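Local coordinates for protein 1d10 (Caenorhabditis elegans, PDB 1T9F) that is of unknown function but carries MIR repeats and adopts a beta-trefoil fold like that of SDF2-related proteins, at residues 52-57 / 78-83. Residues are numbered along the deposited sequence; the frame is centred on the assembly and turned at random.
Sequences HWQIFP and KHLTTG
With CG of Trp-53 anti to its carbonyl carbon (chi1 -58°) and CG of His-79 anti to its own backbone N (chi1 -178°), the indole and the imidazole meet on one face of an antiparallel strand pair. Two features identify the contact: His-79 CB lies over the indole's six-membered ring, 3.6 Å from Trp-53 CZ3, as a CH-pi contact, and the imidazole turns its edge to the face of that ring in a tilted edge-to-face pair, planes at 56°. Outside partners fix both rings, Trp-53 NE1 bonding to Leu-24 O and His-79 NE2 to Asn-50 O, while His-79 ND1 shares a 2.8 Å hydrogen bond with Thr-82 OG1. A leucine in place of Trp-53 would probably deprive His-79 of its aromatic platform and leave Leu-24 O without the indole N-H.

The register follows from the hydrogen-bonded pair Gln-54/Lys-78: Gln-54 N reaches Lys-78 O at 2.8 Å, and Lys-78 N returns a nearly straight bond to Gln-54 O (2.9 Å). On the opposite face of the pair, where the Gln-54 and Lys-78 side chains lie, the extended Lys-78 chain passes obliquely by the Phe-56 ring, its CD 3.5 Å from Phe-56 CE1. Its ammonium forms a salt bridge with Glu-108, and a water links Lys-78 NZ to Gln-54 OE1, whereas Gln-54 NE2 bonds to Tyr-10 O. Beyond the pairing, a weak bond from Leu-80 N to His-52 O (3.3 Å) and a water joining that oxygen to Thr-81 N carry the contact into the turn. Strands 53-57 and 74-79 are neighbours in the six-stranded antiparallel barrel characteristic of the beta-trefoil fold of MIR domains.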
ATOM      1  N   HIS A  52      -5.315   8.280   3.415  1.00 15.32           N
ATOM      2  CA  HIS A  52      -4.068   8.559   4.113  1.00 15.60           C
ATOM      3  C   HIS A  52      -3.513   7.334   4.808  1.00 17.97           C
ATOM      4  O   HIS A  52      -4.256   6.582   5.460  1.00 15.73           O
ATOM      5  CB  HIS A  52      -4.258   9.688   5.124  1.00 20.63           C
ATOM      6  CG  HIS A  52      -4.421  11.026   4.480  1.00 29.15           C
ATOM      7  ND1 HIS A  52      -5.599  11.427   3.891  1.00 34.25           N
ATOM      8  CD2 HIS A  52      -3.528  12.015   4.247  1.00 34.44           C
ATOM      9  CE1 HIS A  52      -5.424  12.604   3.320  1.00 32.66           C
ATOM     10  NE2 HIS A  52      -4.175  12.984   3.519  1.00 36.38           N
ATOM     11  N   TRP A  53      -2.204   7.144   4.648  1.00 12.16           N
ATOM     12  CA  TRP A  53      -1.492   6.020   5.237  1.00 11.86           C
ATOM     13  C   TRP A  53      -0.268   6.503   5.995  1.00 14.14           C
ATOM     14  O   TRP A  53       0.364   7.488   5.615  1.00 21.98           O
ATOM     15  CB  TRP A  53      -1.035   5.048   4.150  1.00 17.14           C
ATOM     16  CG  TRP A  53      -2.134   4.514   3.316  1.00 10.73           C
ATOM     17  CD1 TRP A  53      -2.757   5.141   2.276  1.00 11.99           C
ATOM     18  CD2 TRP A  53      -2.753   3.237   3.450  1.00  6.42           C
ATOM     19  NE1 TRP A  53      -3.734   4.326   1.752  1.00 13.45           N
ATOM     20  CE2 TRP A  53      -3.749   3.150   2.455  1.00  9.57           C
ATOM     21  CE3 TRP A  53      -2.561   2.148   4.319  1.00 15.25           C
ATOM     22  CZ2 TRP A  53      -4.553   2.019   2.298  1.00 12.29           C
ATOM     23  CZ3 TRP A  53      -3.359   1.023   4.165  1.00 10.32           C
ATOM     24  CH2 TRP A  53      -4.344   0.968   3.159  1.00 12.75           C
ATOM     25  N   GLN A  54       0.080   5.802   7.066  1.00 17.71           N
ATOM     26  CA  GLN A  54       1.244   6.181   7.843  1.00 14.84           C
ATOM     27  C   GLN A  54       2.334   5.137   7.738  1.00 12.80           C
ATOM     28  O   GLN A  54       2.104   3.945   7.946  1.00 14.15           O
ATOM     29  CB  GLN A  54       0.868   6.381   9.311  1.00 17.45           C
ATOM     30  CG  GLN A  54       2.044   6.812  10.174  1.00 13.96           C
ATOM     31  CD  GLN A  54       1.593   7.299  11.531  1.00 24.58           C
ATOM     32  OE1 GLN A  54       0.655   6.757  12.108  1.00 19.66           O
ATOM     33  NE2 GLN A  54       2.267   8.320  12.053  1.00 26.83           N
ATOM     34  N   ILE A  55       3.531   5.592   7.406  1.00 15.05           N
ATOM     35  CA  ILE A  55       4.669   4.700   7.275  1.00 13.28           C
ATOM     36  C   ILE A  55       5.193   4.282   8.641  1.00 16.62           C
ATOM     37  O   ILE A  55       5.509   5.129   9.479  1.00 18.18           O
ATOM     38  CB  ILE A  55       5.802   5.375   6.484  1.00 20.34           C
ATOM     39  CG1 ILE A  55       5.291   5.749   5.090  1.00 16.93           C
ATOM     40  CG2 ILE A  55       6.997   4.434   6.380  1.00 25.84           C
ATOM     41  CD1 ILE A  55       6.253   6.555   4.301  1.00 26.87           C
ATOM     42  N   PHE A  56       5.263   2.967   8.852  1.00 18.79           N
ATOM     43  CA  PHE A  56       5.761   2.378  10.092  1.00 17.95           C
ATOM     44  C   PHE A  56       7.008   1.547   9.805  1.00 22.55           C
ATOM     45  O   PHE A  56       7.190   1.060   8.689  1.00 16.92           O
ATOM     46  CB  PHE A  56       4.715   1.441  10.707  1.00 18.01           C
ATOM     47  CG  PHE A  56       3.811   2.102  11.708  1.00 19.86           C
ATOM     48  CD1 PHE A  56       2.939   3.109  11.326  1.00 17.42           C
ATOM     49  CD2 PHE A  56       3.832   1.705  13.041  1.00 28.23           C
ATOM     50  CE1 PHE A  56       2.093   3.714  12.255  1.00 22.82           C
ATOM     51  CE2 PHE A  56       2.987   2.306  13.984  1.00 28.46           C
ATOM     52  CZ  PHE A  56       2.118   3.310  13.585  1.00 23.30           C
ATOM     53  N   PRO A  57       7.885   1.370  10.809  1.00 25.91           N
ATOM     54  CA  PRO A  57       9.083   0.560  10.559  1.00 24.76           C
ATOM     55  C   PRO A  57       8.600  -0.877  10.398  1.00 19.25           C
ATOM     56  O   PRO A  57       7.457  -1.182  10.750  1.00 20.25           O
ATOM     57  CB  PRO A  57       9.912   0.769  11.825  1.00 25.61           C
ATOM     58  CG  PRO A  57       8.859   0.968  12.885  1.00 25.49           C
ATOM     59  CD  PRO A  57       7.866   1.880  12.194  1.00 23.57           C
ATOM     60  N   LYS A  78       0.139   1.850   7.748  1.00 15.43           N
ATOM     61  CA  LYS A  78      -1.059   1.917   8.573  1.00 13.62           C
ATOM     62  C   LYS A  78      -2.152   2.800   7.969  1.00 13.33           C
ATOM     63  O   LYS A  78      -1.901   3.954   7.613  1.00 16.33           O
ATOM     64  CB  LYS A  78      -0.684   2.452   9.955  1.00 13.69           C
ATOM     65  CG  LYS A  78      -1.816   2.381  10.974  1.00 20.49           C
ATOM     66  CD  LYS A  78      -1.366   2.953  12.300  1.00 23.55           C
ATOM     67  CE  LYS A  78      -2.424   2.779  13.370  1.00 33.61           C
ATOM     68  NZ  LYS A  78      -1.958   3.374  14.641  1.00 29.81           N
ATOM     69  N   HIS A  79      -3.353   2.254   7.828  1.00 10.64           N
ATOM     70  CA  HIS A  79      -4.469   3.028   7.305  1.00 15.52           C
ATOM     71  C   HIS A  79      -4.958   3.845   8.500  1.00 21.16           C
ATOM     72  O   HIS A  79      -5.479   3.288   9.472  1.00 18.88           O
ATOM     73  CB  HIS A  79      -5.563   2.104   6.783  1.00 14.29           C
ATOM     74  CG  HIS A  79      -6.719   2.831   6.180  1.00 22.33           C
ATOM     75  ND1 HIS A  79      -7.999   2.738   6.683  1.00 17.69           N
ATOM     76  CD2 HIS A  79      -6.790   3.664   5.112  1.00 15.86           C
ATOM     77  CE1 HIS A  79      -8.812   3.479   5.946  1.00 24.14           C
ATOM     78  NE2 HIS A  79      -8.102   4.052   4.987  1.00 18.82           N
ATOM     79  N   LEU A  80      -4.777   5.159   8.426  1.00 18.40           N
ATOM     80  CA  LEU A  80      -5.121   6.049   9.528  1.00 22.07           C
ATOM     81  C   LEU A  80      -6.517   5.983  10.116  1.00 27.89           C
ATOM     82  O   LEU A  80      -6.663   5.890  11.332  1.00 28.20           O
ATOM     83  CB  LEU A  80      -4.816   7.502   9.155  1.00 27.86           C
ATOM     84  CG  LEU A  80      -3.362   7.964   9.272  1.00 37.42           C
ATOM     85  CD1 LEU A  80      -3.314   9.478   9.134  1.00 39.90           C
ATOM     86  CD2 LEU A  80      -2.781   7.544  10.617  1.00 39.14           C
ATOM     87  N   THR A  81      -7.540   6.018   9.274  1.00 24.68           N
ATOM     88  CA  THR A  81      -8.903   6.009   9.785  1.00 33.21           C
ATOM     89  C   THR A  81      -9.408   4.703  10.388  1.00 36.80           C
ATOM     90  O   THR A  81     -10.367   4.725  11.159  1.00 36.81           O
ATOM     91  CB  THR A  81      -9.900   6.470   8.705  1.00 27.30           C
ATOM     92  OG1 THR A  81      -9.874   5.555   7.607  1.00 22.45           O
ATOM     93  CG2 THR A  81      -9.525   7.863   8.205  1.00 17.20           C
ATOM     94  N   THR A  82      -8.789   3.570  10.057  1.00 26.74           N
ATOM     95  CA  THR A  82      -9.251   2.305  10.628  1.00 24.64           C
ATOM     96  C   THR A  82      -8.207   1.613  11.495  1.00 26.22           C
ATOM     97  O   THR A  82      -8.493   0.596  12.122  1.00 27.05           O
ATOM     98  CB  THR A  82      -9.715   1.323   9.540  1.00 23.10           C
ATOM     99  OG1 THR A  82      -8.603   0.953   8.713  1.00 17.86           O
ATOM    100  CG2 THR A  82     -10.805   1.963   8.688  1.00 25.16           C
ATOM    101  N   GLY A  83      -7.000   2.167  11.522  1.00 24.79           N
ATOM    102  CA  GLY A  83      -5.939   1.602  12.337  1.00 32.71           C
ATOM    103  C   GLY A  83      -5.367   0.272  11.879  1.00 30.03           C
ATOM    104  O   GLY A  83      -4.556  -0.330  12.586  1.00 25.94           O
TER
HETATM  105  O   HOH W   1      -6.948   6.820   6.388  1.00 18.52           O
HETATM  106  O   HOH W   2      -0.437   6.128  14.401  1.00 29.43           O